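Local coordinates for protein putative fimbrium tip subunit Fim1F (Parabacteroides distasonis, PDB 3R4R) that is a putative component of the fimbrium tip, the end of a cell-surface filament that mediates cell adhesion and biofilm formation, at residues T128-A133 and S201-F206; L101-A106 and V143-S148; S209-G214 and T231-D236. All blocks are in the same frame, centred on the assembly; numbering follows the deposited sequence. Where two conformers were deposited one is given.

Interaction 1: residues T128-A133 and S201-F206; sequences TAKTIA and SKITIF. With EDO (1,2-ethanediol), chain H.
Ile203 reaches from the 201-206 segment against both Lys130 and Ile132, its two branches diverging at CB. With CG1 set between the backbone N and the carbonyl carbon (chi1 56°), CG1 heads for the aliphatic root of Lys130, lying 4.1 Å from Lys130 CB, and its terminal CD1 rests 3.8 Å from Lys130 CG. The other branch, CG2, meets Ile132 CD1 at 3.8 Å, the two isoleucine side chains crossing at about a right angle. The backbone evidence for strand pairing is limited to one antiparallel hydrogen-bonded pair: Ile132 N donates to Ser201 O and Ser201 N to Ile132 O, each at 2.9 Å. The short, weakly bonded strand 131-132 thus adds to the end of strand 191-202, in an antiparallel sheet. An alanine here lacks both branches and is likely to leave Lys130 CG and Ile132 CD1 without their apolar partner across the contact. Past this pair a water donates to Lys130 O (2.7 Å) and accepts from Ile203 N. The bent chain of Lys202 brings CE to 3.4 Å from Thr131 OG1. Farther along, the methyls Thr128 CG2 and Thr204 CG2 touch, while Thr128 OG1 bonds to Asp121.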
ATOM      1  N   THR A 128       4.647 -10.378  11.404  1.00 47.40           N
ATOM      2  CA  THR A 128       5.916 -10.072  10.725  1.00 48.17           C
ATOM      3  C   THR A 128       6.279 -11.186   9.718  1.00 48.81           C
ATOM      4  O   THR A 128       6.920 -10.895   8.707  1.00 48.68           O
ATOM      5  CB  THR A 128       7.051  -9.852  11.718  1.00 55.52           C
ATOM      6  OG1 THR A 128       7.074 -10.948  12.637  1.00 62.11           O
ATOM      7  CG2 THR A 128       6.916  -8.527  12.470  1.00 50.13           C
ATOM      8  N   ALA A 129       5.864 -12.434   9.986  1.00 43.99           N
ATOM      9  CA  ALA A 129       6.123 -13.568   9.097  1.00 44.98           C
ATOM     10  C   ALA A 129       5.071 -13.658   7.969  1.00 50.22           C
ATOM     11  O   ALA A 129       5.351 -14.266   6.924  1.00 52.17           O
ATOM     12  CB  ALA A 129       6.137 -14.865   9.895  1.00 46.83           C
ATOM     13  N   LYS A 130       3.875 -13.047   8.172  1.00 43.77           N
ATOM     14  CA  LYS A 130       2.745 -13.103   7.240  1.00 41.92           C
ATOM     15  C   LYS A 130       3.074 -12.453   5.884  1.00 48.65           C
ATOM     16  O   LYS A 130       3.628 -11.347   5.803  1.00 49.60           O
ATOM     17  CB  LYS A 130       1.482 -12.420   7.830  1.00 41.03           C
ATOM     18  CG  LYS A 130       0.200 -12.539   6.976  1.00 42.71           C
ATOM     19  CD  LYS A 130      -0.271 -13.994   6.781  1.00 46.03           C
ATOM     20  CE  LYS A 130      -1.468 -14.119   5.876  1.00 44.09           C
ATOM     21  NZ  LYS A 130      -1.898 -15.533   5.792  1.00 50.51           N
ATOM     22  N   THR A 131       2.689 -13.180   4.828  1.00 45.21           N
ATOM     23  CA  THR A 131       2.771 -12.830   3.424  1.00 45.14           C
ATOM     24  C   THR A 131       1.387 -12.983   2.822  1.00 45.70           C
ATOM     25  O   THR A 131       0.772 -14.053   2.965  1.00 44.04           O
ATOM     26  CB  THR A 131       3.830 -13.678   2.678  1.00 61.11           C
ATOM     27  OG1 THR A 131       5.125 -13.404   3.207  1.00 69.08           O
ATOM     28  CG2 THR A 131       3.845 -13.421   1.165  1.00 58.46           C
ATOM     29  N   ILE A 132       0.902 -11.903   2.169  1.00 39.25           N
ATOM     30  CA  ILE A 132      -0.351 -11.906   1.433  1.00 38.95           C
ATOM     31  C   ILE A 132       0.025 -12.012  -0.046  1.00 44.33           C
ATOM     32  O   ILE A 132       1.023 -11.415  -0.453  1.00 43.66           O
ATOM     33  CB  ILE A 132      -1.296 -10.698   1.757  1.00 41.29           C
ATOM     34  CG1 ILE A 132      -0.663  -9.316   1.391  1.00 40.60           C
ATOM     35  CG2 ILE A 132      -1.796 -10.777   3.217  1.00 41.77           C
ATOM     36  CD1 ILE A 132      -1.488  -8.108   1.655  1.00 39.39           C
ATOM     37  N   ALA A 133      -0.732 -12.819  -0.825  1.00 43.01           N
ATOM     38  CA  ALA A 133      -0.458 -13.086  -2.248  1.00 43.24           C
ATOM     39  C   ALA A 133      -1.568 -12.544  -3.167  1.00 46.02           C
ATOM     40  O   ALA A 133      -1.686 -12.991  -4.318  1.00 44.22           O
ATOM     41  CB  ALA A 133      -0.298 -14.583  -2.470  1.00 45.61           C
ATOM     42  N   SER A 201       3.380  -9.795  -0.793  1.00 37.28           N
ATOM     43  CA  SER A 201       3.984  -8.783   0.080  1.00 37.07           C
ATOM     44  C   SER A 201       3.902  -9.136   1.538  1.00 42.50           C
ATOM     45  O   SER A 201       3.013  -9.885   1.961  1.00 42.37           O
ATOM     46  CB  SER A 201       3.306  -7.425  -0.106  1.00 38.18           C
ATOM     47  OG  SER A 201       3.941  -6.392   0.631  1.00 43.26           O
ATOM     48  N   LYS A 202       4.846  -8.553   2.314  1.00 39.81           N
ATOM     49  CA  LYS A 202       4.897  -8.543   3.778  1.00 39.22           C
ATOM     50  C   LYS A 202       3.972  -7.384   4.231  1.00 42.52           C
ATOM     51  O   LYS A 202       3.751  -6.449   3.456  1.00 41.99           O
ATOM     52  CB  LYS A 202       6.350  -8.421   4.262  1.00 41.80           C
ATOM     53  CG  LYS A 202       7.227  -9.641   3.962  1.00 50.51           C
ATOM     54  CD  LYS A 202       6.996 -10.843   4.941  1.00 59.81           C
ATOM     55  CE  LYS A 202       7.843 -12.053   4.628  1.00 71.10           C
ATOM     56  NZ  LYS A 202       9.309 -11.770   4.685  1.00 92.80           N
ATOM     57  N   ILE A 203       3.420  -7.441   5.437  1.00 38.76           N
ATOM     58  CA  ILE A 203       2.432  -6.452   5.903  1.00 36.82           C
ATOM     59  C   ILE A 203       2.903  -5.649   7.137  1.00 40.42           C
ATOM     60  O   ILE A 203       2.066  -5.022   7.799  1.00 39.88           O
ATOM     61  CB  ILE A 203       1.086  -7.178   6.263  1.00 38.39           C
ATOM     62  CG1 ILE A 203       1.317  -8.306   7.331  1.00 38.76           C
ATOM     63  CG2 ILE A 203       0.385  -7.708   4.992  1.00 37.44           C
ATOM     64  CD1 ILE A 203       0.086  -8.857   7.997  1.00 38.68           C
ATOM     65  N   THR A 204       4.197  -5.674   7.460  1.00 38.46           N
ATOM     66  CA  THR A 204       4.715  -4.995   8.654  1.00 40.22           C
ATOM     67  C   THR A 204       5.815  -3.986   8.289  1.00 48.13           C
ATOM     68  O   THR A 204       6.598  -3.571   9.161  1.00 51.64           O
ATOM     69  CB  THR A 204       5.256  -6.043   9.644  1.00 44.46           C
ATOM     70  OG1 THR A 204       6.287  -6.848   9.041  1.00 52.86           O
ATOM     71  CG2 THR A 204       4.176  -6.860  10.312  1.00 35.83           C
ATOM     72  N   ILE A 205       5.877  -3.609   6.991  1.00 43.22           N
ATOM     73  CA  ILE A 205       6.888  -2.743   6.392  1.00 43.20           C
ATOM     74  C   ILE A 205       6.241  -1.379   6.122  1.00 47.87           C
ATOM     75  O   ILE A 205       5.227  -1.293   5.436  1.00 44.43           O
ATOM     76  CB  ILE A 205       7.487  -3.424   5.126  1.00 44.90           C
ATOM     77  CG1 ILE A 205       6.368  -3.977   4.206  1.00 42.32           C
ATOM     78  CG2 ILE A 205       8.414  -4.582   5.598  1.00 43.85           C
ATOM     79  CD1 ILE A 205       6.780  -4.486   2.914  1.00 50.04           C
ATOM     80  N   PHE A 206       6.811  -0.317   6.719  1.00 48.29           N
ATOM     81  CA  PHE A 206       6.191   1.005   6.662  1.00 48.60           C
ATOM     82  C   PHE A 206       7.096   2.143   6.096  1.00 53.29           C
ATOM     83  O   PHE A 206       6.678   3.304   6.164  1.00 52.40           O
ATOM     84  CB  PHE A 206       5.794   1.404   8.101  1.00 51.32           C
ATOM     85  CG  PHE A 206       4.915   0.402   8.809  1.00 51.25           C
ATOM     86  CD1 PHE A 206       3.544   0.377   8.590  1.00 50.94           C
ATOM     87  CD2 PHE A 206       5.451  -0.490   9.740  1.00 54.22           C
ATOM     88  CE1 PHE A 206       2.732  -0.548   9.252  1.00 50.01           C
ATOM     89  CE2 PHE A 206       4.631  -1.399  10.412  1.00 54.60           C
ATOM     90  CZ  PHE A 206       3.284  -1.429  10.151  1.00 50.17           C
TER
HETATM   91  C1  EDO H 325      -3.820 -14.492   2.146  1.00 48.24           C
HETATM   92  O1  EDO H 325      -2.716 -15.325   2.560  1.00 52.92           O
HETATM   93  C2  EDO H 325      -3.562 -13.786   0.817  1.00 44.17           C
HETATM   94  O2  EDO H 325      -3.441 -14.704  -0.288  1.00 53.81           O
HETATM   95  O   HOH W   1       4.782  -9.456   7.358  1.00 40.05           O

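Interaction 2: residues L101-A106 and V143-S148; sequences LVVANA and VKIGKS. With EDO (1,2-ethanediol), chain I.
Strands 101-104 and 144-148 run antiparallel, their axes 4.7 Å apart at closest approach and their directions 171° apart, with Val102-Gly146 and Ala104-Lys144 as hydrogen-bonded pairs and Leu101-Lys147 and Val103-Ile145 as the non-hydrogen-bonded pairs. Four N-H···O bonds fix this register. Those donated by the 101-104 strand are the straighter: Ala104 N reaches Lys144 O at 2.8 Å with 173° at the hydrogen, whereas the return bond from Lys144 N to Ala104 O is 3.2 Å long and bends to 154°. Ile145 CA adds a C-H···O contact to Val102 O.

On the face of Val103 and Ile145 the two side chains lie side by side and point the same way, Val103 CG1 being 4.0 Å from Ile145 CG2. The same CG1 methyl also touches Val143 CG1 at 4.1 Å, so it is shared by two residues of the opposing segment. Both are interior strands of a beta sheet: strand 96-104 has strand 46-52 along its other edge, and strand 144-152 has strand 161-179. Leu101, its CG anti to the backbone N, brings CD1 to 3.4 Å from Gly146 O and also against Lys147 CB. On the face bearing Ala104 and Lys144 the CB atoms meet at 4.1 Å. Beyond them the ammonium of buried Lys144 is held by Gln167 and by the carbonyls of Leu142 and Glu41, while the amide of Asn105 gives N-H bonds to Leu142 and Thr43. Lys147 NZ instead donates to an ethanediol, probably from the crystallisation liquor, through O1 at 2.8 Å.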
ATOM      1  N   LEU A 101      -2.208  -1.956  15.089  1.00 40.80           N
ATOM      2  CA  LEU A 101      -1.838  -2.241  13.688  1.00 39.42           C
ATOM      3  C   LEU A 101      -3.105  -2.374  12.824  1.00 39.65           C
ATOM      4  O   LEU A 101      -4.021  -3.112  13.185  1.00 38.58           O
ATOM      5  CB  LEU A 101      -0.970  -3.532  13.574  1.00 38.79           C
ATOM      6  CG  LEU A 101      -0.563  -3.953  12.139  1.00 41.58           C
ATOM      7  CD1 LEU A 101       0.580  -3.119  11.630  1.00 42.23           C
ATOM      8  CD2 LEU A 101      -0.150  -5.391  12.087  1.00 43.55           C
ATOM      9  N   VAL A 102      -3.155  -1.665  11.693  1.00 35.79           N
ATOM     10  CA  VAL A 102      -4.324  -1.714  10.809  1.00 34.28           C
ATOM     11  C   VAL A 102      -3.899  -2.253   9.425  1.00 35.75           C
ATOM     12  O   VAL A 102      -2.923  -1.770   8.854  1.00 35.54           O
ATOM     13  CB  VAL A 102      -4.980  -0.301  10.706  1.00 39.67           C
ATOM     14  CG1 VAL A 102      -6.196  -0.312   9.784  1.00 38.80           C
ATOM     15  CG2 VAL A 102      -5.355   0.249  12.085  1.00 41.16           C
ATOM     16  N   VAL A 103      -4.592  -3.277   8.921  1.00 30.87           N
ATOM     17  CA  VAL A 103      -4.372  -3.802   7.568  1.00 29.75           C
ATOM     18  C   VAL A 103      -5.676  -3.554   6.807  1.00 35.36           C
ATOM     19  O   VAL A 103      -6.701  -4.141   7.153  1.00 36.21           O
ATOM     20  CB  VAL A 103      -3.890  -5.269   7.460  1.00 32.96           C
ATOM     21  CG1 VAL A 103      -3.653  -5.661   5.990  1.00 31.10           C
ATOM     22  CG2 VAL A 103      -2.634  -5.501   8.287  1.00 33.25           C
ATOM     23  N   ALA A 104      -5.658  -2.641   5.823  1.00 30.72           N
ATOM     24  CA  ALA A 104      -6.861  -2.286   5.077  1.00 29.86           C
ATOM     25  C   ALA A 104      -6.936  -3.012   3.730  1.00 34.61           C
ATOM     26  O   ALA A 104      -5.920  -3.177   3.068  1.00 33.24           O
ATOM     27  CB  ALA A 104      -6.903  -0.785   4.852  1.00 30.21           C
ATOM     28  N   ASN A 105      -8.165  -3.435   3.351  1.00 33.02           N
ATOM     29  CA  ASN A 105      -8.623  -4.048   2.084  1.00 32.31           C
ATOM     30  C   ASN A 105      -7.988  -5.404   1.790  1.00 34.60           C
ATOM     31  O   ASN A 105      -7.889  -5.779   0.615  1.00 32.71           O
ATOM     32  CB  ASN A 105      -8.339  -3.119   0.892  1.00 32.86           C
ATOM     33  CG  ASN A 105      -9.118  -1.835   0.912  1.00 26.13           C
ATOM     34  OD1 ASN A 105     -10.257  -1.757   1.373  1.00 32.88           O
ATOM     35  ND2 ASN A 105      -8.582  -0.850   0.282  1.00 23.89           N
ATOM     36  N   ALA A 106      -7.703  -6.206   2.842  1.00 34.34           N
ATOM     37  CA  ALA A 106      -7.101  -7.557   2.712  1.00 32.25           C
ATOM     38  C   ALA A 106      -8.002  -8.649   3.334  1.00 37.44           C
ATOM     39  O   ALA A 106      -7.692  -9.833   3.214  1.00 37.49           O
ATOM     40  CB  ALA A 106      -5.737  -7.575   3.365  1.00 32.39           C
ATOM     41  N   VAL A 143      -4.382  -2.387  -0.842  1.00 29.45           N
ATOM     42  CA  VAL A 143      -4.056  -2.658   0.545  1.00 28.32           C
ATOM     43  C   VAL A 143      -3.206  -1.504   1.097  1.00 34.35           C
ATOM     44  O   VAL A 143      -2.243  -1.051   0.456  1.00 34.08           O
ATOM     45  CB  VAL A 143      -3.347  -4.044   0.727  1.00 30.00           C
ATOM     46  CG1 VAL A 143      -2.876  -4.262   2.161  1.00 29.39           C
ATOM     47  CG2 VAL A 143      -4.264  -5.189   0.294  1.00 28.51           C
ATOM     48  N   LYS A 144      -3.592  -1.051   2.318  1.00 29.34           N
ATOM     49  CA  LYS A 144      -2.915  -0.016   3.107  1.00 28.54           C
ATOM     50  C   LYS A 144      -2.596  -0.577   4.489  1.00 32.83           C
ATOM     51  O   LYS A 144      -3.335  -1.429   4.985  1.00 30.49           O
ATOM     52  CB  LYS A 144      -3.740   1.279   3.213  1.00 31.76           C
ATOM     53  CG  LYS A 144      -4.139   1.939   1.891  1.00 37.88           C
ATOM     54  CD  LYS A 144      -5.658   1.912   1.739  1.00 44.48           C
ATOM     55  CE  LYS A 144      -6.178   2.631   0.503  1.00 40.95           C
ATOM     56  NZ  LYS A 144      -5.821   1.940  -0.770  1.00 30.53           N
ATOM     57  N   ILE A 145      -1.476  -0.160   5.092  1.00 31.41           N
ATOM     58  CA  ILE A 145      -1.092  -0.667   6.417  1.00 32.54           C
ATOM     59  C   ILE A 145      -0.544   0.509   7.276  1.00 38.72           C
ATOM     60  O   ILE A 145       0.054   1.433   6.752  1.00 38.56           O
ATOM     61  CB  ILE A 145      -0.061  -1.859   6.345  1.00 35.00           C
ATOM     62  CG1 ILE A 145       1.287  -1.428   5.692  1.00 35.53           C
ATOM     63  CG2 ILE A 145      -0.645  -3.115   5.645  1.00 32.67           C
ATOM     64  CD1 ILE A 145       2.395  -2.460   5.827  1.00 30.69           C
ATOM     65  N   GLY A 146      -0.767   0.443   8.582  1.00 37.19           N
ATOM     66  CA  GLY A 146      -0.298   1.456   9.521  1.00 39.09           C
ATOM     67  C   GLY A 146      -0.162   0.932  10.933  1.00 42.16           C
ATOM     68  O   GLY A 146      -0.809  -0.049  11.284  1.00 40.43           O
ATOM     69  N   LYS A 147       0.671   1.591  11.762  1.00 43.07           N
ATOM     70  CA  LYS A 147       0.869   1.211  13.173  1.00 45.70           C
ATOM     71  C   LYS A 147       1.049   2.461  14.064  1.00 52.68           C
ATOM     72  O   LYS A 147       1.771   3.389  13.692  1.00 52.67           O
ATOM     73  CB  LYS A 147       2.077   0.268  13.343  1.00 47.98           C
ATOM     74  CG  LYS A 147       2.089  -0.489  14.675  1.00 55.56           C
ATOM     75  CD  LYS A 147       3.278  -1.459  14.850  1.00 65.53           C
ATOM     76  CE  LYS A 147       4.622  -0.846  15.218  1.00 88.28           C
ATOM     77  NZ  LYS A 147       5.154   0.111  14.205  1.00106.03           N
ATOM     78  N   SER A 148       0.392   2.469  15.244  1.00 51.36           N
ATOM     79  CA  SER A 148       0.495   3.570  16.210  1.00 54.38           C
ATOM     80  C   SER A 148       0.545   3.044  17.650  1.00 58.92           C
ATOM     81  O   SER A 148      -0.102   2.054  17.978  1.00 54.89           O
ATOM     82  CB  SER A 148      -0.665   4.549  16.062  1.00 58.75           C
ATOM     83  OG  SER A 148      -0.656   5.162  14.783  1.00 72.84           O
TER
HETATM   84  C1  EDO I 326       8.376  -1.040  13.584  1.00 77.22           C
HETATM   85  O1  EDO I 326       7.133  -1.438  13.000  1.00 78.12           O
HETATM   86  C2  EDO I 326       8.428  -1.492  15.041  1.00 75.41           C
HETATM   87  O2  EDO I 326       9.670  -1.072  15.622  1.00 77.23           O

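Interaction 3: residues S209-G214 and T231-D236; sequences SAVENG and TYEISD
Glu233 and the backbone of Glu212 and Asn213 make the main polar contact. Two amides converge on one carboxylate oxygen: Glu212 N lies 2.8 Å from Glu233 OE1, with 167° at the hydrogen, and Asn213 N lies 3.0 Å from the same OE1. They arrive from the same face of the carboxylate, but at different inclinations. The Glu212 bond comes from well above the plane, 50° out of it, while Asn213 N meets OE1 nearly along the C-O axis. The Glu233 chain, extended beyond CG, carries the group there. The other oxygen, OE2, is salt-bridged to Lys263, which also pairs with Glu212 OE1; this shared cation would probably offset the proximity of the two acids.

A further bond comes from the Asn213 side chain: ND2 donates to Glu233 O at 3.2 Å, the acceptor tilted out of the amide plane, and also to Ser200 O, while OD1 accepts from Lys202 N and Ala215 N. With bonds at both ends, the amide is held against rotation. In the other direction Ser235 N gives a weak bond to Asn213 O.

These bonds join the loop between strands 191-202 and 218-219 to the chain leaving strand 228-232, within the C-terminal domain of transthyretin-like type. The two segments run at 91° to each other and form no strand pair, so side-chain-to-backbone bonds do most of the joining.

Van der Waals contacts fill in the rest. Val211 CG2, anti to the backbone N, comes to 3.6 Å from Glu233 CB and to 3.5 Å from Ile234 O. Asn213 CB and Glu233 CB also meet, at 3.6 Å. Tyr232 CB lies 3.9 Å from Asn213 ND2.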
ATOM      1  N   SER A 209      10.267   5.219   1.727  1.00 58.16           N
ATOM      2  CA  SER A 209      11.520   5.738   1.166  1.00 62.34           C
ATOM      3  C   SER A 209      12.534   4.612   0.853  1.00 68.06           C
ATOM      4  O   SER A 209      13.522   4.872   0.165  1.00 70.44           O
ATOM      5  CB  SER A 209      12.170   6.740   2.124  1.00 69.37           C
ATOM      6  OG  SER A 209      11.309   7.834   2.392  1.00 78.19           O
ATOM      7  N   ALA A 210      12.318   3.391   1.370  1.00 62.80           N
ATOM      8  CA  ALA A 210      13.230   2.266   1.129  1.00 63.29           C
ATOM      9  C   ALA A 210      12.465   0.995   0.813  1.00 62.58           C
ATOM     10  O   ALA A 210      11.399   0.780   1.376  1.00 59.42           O
ATOM     11  CB  ALA A 210      14.115   2.048   2.340  1.00 66.80           C
ATOM     12  N   VAL A 211      12.987   0.169  -0.111  1.00 59.56           N
ATOM     13  CA  VAL A 211      12.331  -1.078  -0.519  1.00 57.39           C
ATOM     14  C   VAL A 211      12.612  -2.126   0.600  1.00 59.06           C
ATOM     15  O   VAL A 211      13.761  -2.342   0.956  1.00 62.42           O
ATOM     16  CB  VAL A 211      12.763  -1.539  -1.948  1.00 63.33           C
ATOM     17  CG1 VAL A 211      14.258  -1.808  -2.059  1.00 67.06           C
ATOM     18  CG2 VAL A 211      11.963  -2.743  -2.423  1.00 61.76           C
ATOM     19  N   GLU A 212      11.547  -2.697   1.210  1.00 51.01           N
ATOM     20  CA  GLU A 212      11.661  -3.652   2.339  1.00 49.08           C
ATOM     21  C   GLU A 212      11.001  -5.015   2.035  1.00 54.87           C
ATOM     22  O   GLU A 212      11.318  -5.992   2.715  1.00 56.28           O
ATOM     23  CB  GLU A 212      11.000  -3.072   3.605  1.00 47.73           C
ATOM     24  CG  GLU A 212      11.580  -1.795   4.173  1.00 48.56           C
ATOM     25  CD  GLU A 212      10.614  -1.060   5.087  1.00 59.37           C
ATOM     26  OE1 GLU A 212       9.613  -0.520   4.565  1.00 42.98           O
ATOM     27  OE2 GLU A 212      10.880  -0.964   6.308  1.00 47.30           O
ATOM     28  N   ASN A 213      10.062  -5.082   1.045  1.00 49.28           N
ATOM     29  CA  ASN A 213       9.358  -6.339   0.753  1.00 46.81           C
ATOM     30  C   ASN A 213      10.276  -7.438   0.055  1.00 52.69           C
ATOM     31  O   ASN A 213      10.686  -7.323  -1.115  1.00 51.87           O
ATOM     32  CB  ASN A 213       8.148  -6.081  -0.123  1.00 35.84           C
ATOM     33  CG  ASN A 213       7.258  -7.272  -0.289  1.00 40.48           C
ATOM     34  OD1 ASN A 213       7.172  -8.118   0.590  1.00 43.13           O
ATOM     35  ND2 ASN A 213       6.521  -7.339  -1.393  1.00 33.57           N
ATOM     36  N   GLY A 214      10.475  -8.529   0.801  1.00 50.92           N
ATOM     37  CA  GLY A 214      11.214  -9.719   0.390  1.00 52.62           C
ATOM     38  C   GLY A 214      10.354 -10.768  -0.302  1.00 55.55           C
ATOM     39  O   GLY A 214      10.888 -11.648  -0.989  1.00 56.48           O
ATOM     40  N   THR A 231       1.948  -2.556  -8.383  1.00 39.55           N
ATOM     41  CA  THR A 231       2.801  -3.669  -7.969  1.00 40.03           C
ATOM     42  C   THR A 231       3.232  -3.497  -6.506  1.00 42.23           C
ATOM     43  O   THR A 231       3.372  -2.364  -6.020  1.00 40.65           O
ATOM     44  CB  THR A 231       4.042  -3.804  -8.886  1.00 49.28           C
ATOM     45  OG1 THR A 231       4.850  -4.882  -8.425  1.00 45.48           O
ATOM     46  CG2 THR A 231       4.898  -2.536  -8.933  1.00 50.66           C
ATOM     47  N   TYR A 232       3.494  -4.629  -5.820  1.00 37.67           N
ATOM     48  CA  TYR A 232       4.098  -4.562  -4.518  1.00 36.21           C
ATOM     49  C   TYR A 232       5.601  -4.407  -4.737  1.00 45.38           C
ATOM     50  O   TYR A 232       6.077  -4.802  -5.806  1.00 46.22           O
ATOM     51  CB  TYR A 232       3.739  -5.783  -3.651  1.00 36.45           C
ATOM     52  CG  TYR A 232       2.287  -5.963  -3.273  1.00 32.96           C
ATOM     53  CD1 TYR A 232       1.594  -4.956  -2.600  1.00 33.01           C
ATOM     54  CD2 TYR A 232       1.681  -7.212  -3.357  1.00 33.64           C
ATOM     55  CE1 TYR A 232       0.270  -5.132  -2.195  1.00 31.43           C
ATOM     56  CE2 TYR A 232       0.381  -7.424  -2.888  1.00 32.76           C
ATOM     57  CZ  TYR A 232      -0.326  -6.374  -2.323  1.00 36.11           C
ATOM     58  OH  TYR A 232      -1.613  -6.559  -1.892  1.00 38.34           O
ATOM     59  N   GLU A 233       6.343  -3.775  -3.794  1.00 45.01           N
ATOM     60  CA  GLU A 233       7.820  -3.653  -3.811  1.00 47.21           C
ATOM     61  C   GLU A 233       8.548  -4.936  -4.189  1.00 52.58           C
ATOM     62  O   GLU A 233       8.066  -6.033  -3.879  1.00 52.54           O
ATOM     63  CB  GLU A 233       8.360  -3.271  -2.423  1.00 49.33           C
ATOM     64  CG  GLU A 233       8.043  -1.890  -1.937  1.00 54.91           C
ATOM     65  CD  GLU A 233       8.679  -1.563  -0.608  1.00 62.72           C
ATOM     66  OE1 GLU A 233       8.875  -2.455   0.256  1.00 52.39           O
ATOM     67  OE2 GLU A 233       8.926  -0.356  -0.415  1.00 57.60           O
ATOM     68  N   ILE A 234       9.745  -4.797  -4.772  1.00 49.66           N
ATOM     69  CA  ILE A 234      10.597  -5.906  -5.166  1.00 50.57           C
ATOM     70  C   ILE A 234      12.006  -5.586  -4.677  1.00 59.61           C
ATOM     71  O   ILE A 234      12.635  -4.694  -5.250  1.00 60.91           O
ATOM     72  CB  ILE A 234      10.501  -6.117  -6.686  1.00 53.39           C
ATOM     73  CG1 ILE A 234       9.020  -6.318  -7.126  1.00 50.57           C
ATOM     74  CG2 ILE A 234      11.405  -7.273  -7.102  1.00 57.28           C
ATOM     75  CD1 ILE A 234       8.685  -6.244  -8.601  1.00 59.02           C
ATOM     76  N   SER A 235      12.486  -6.309  -3.614  1.00 59.02           N
ATOM     77  CA  SER A 235      13.801  -6.110  -2.989  0.50 62.20           C
ATOM     78  C   SER A 235      14.959  -6.603  -3.869  1.00 69.92           C
ATOM     79  O   SER A 235      16.016  -5.956  -3.881  1.00 71.93           O
ATOM     80  CB  SER A 235      13.878  -6.826  -1.642  0.50 65.57           C
ATOM     81  OG  SER A 235      13.721  -8.228  -1.776  0.50 74.68           O
ATOM     82  N   ASP A 236      14.789  -7.760  -4.568  1.00 67.21           N
ATOM     83  CA  ASP A 236      15.865  -8.317  -5.404  1.00 71.39           C
ATOM     84  C   ASP A 236      16.364  -7.250  -6.387  1.00 79.68           C
ATOM     85  O   ASP A 236      15.578  -6.652  -7.137  1.00 77.50           O
ATOM     86  CB  ASP A 236      15.408  -9.584  -6.150  1.00 73.38           C
ATOM     87  CG  ASP A 236      16.484 -10.337  -6.928  1.00 89.57           C
ATOM     88  OD1 ASP A 236      17.671  -9.967  -6.822  1.00 95.04           O
ATOM     89  OD2 ASP A 236      16.142 -11.321  -7.609  1.00 95.81           O
TER

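The centres of interactions 1 and 2 lie about 10 Å apart, those of 1 and 3 about 11 Å, and those of 2 and 3 about 17 Å, which puts interaction 1 between the others. Along the chain, interactions 1 and 2 alternate their segments, whereas interaction 3 opens after both have closed. Residues 203-206 link the first two: Ile203 O and Ile205 O touch Ile145 CD1, and Phe206 packs on Leu101 and Gly146. Ile205 CG2 on Glu212 CB ties interactions 1 and 3. Strand 161-179 pairs with both 144-152 (interaction 2) and 228-232 (interaction 3), and Val143 CG2 packs on Tyr232 OH. Interaction 1 joins 128-133, earlier in the chain, to 201-206 of the C-terminal domain.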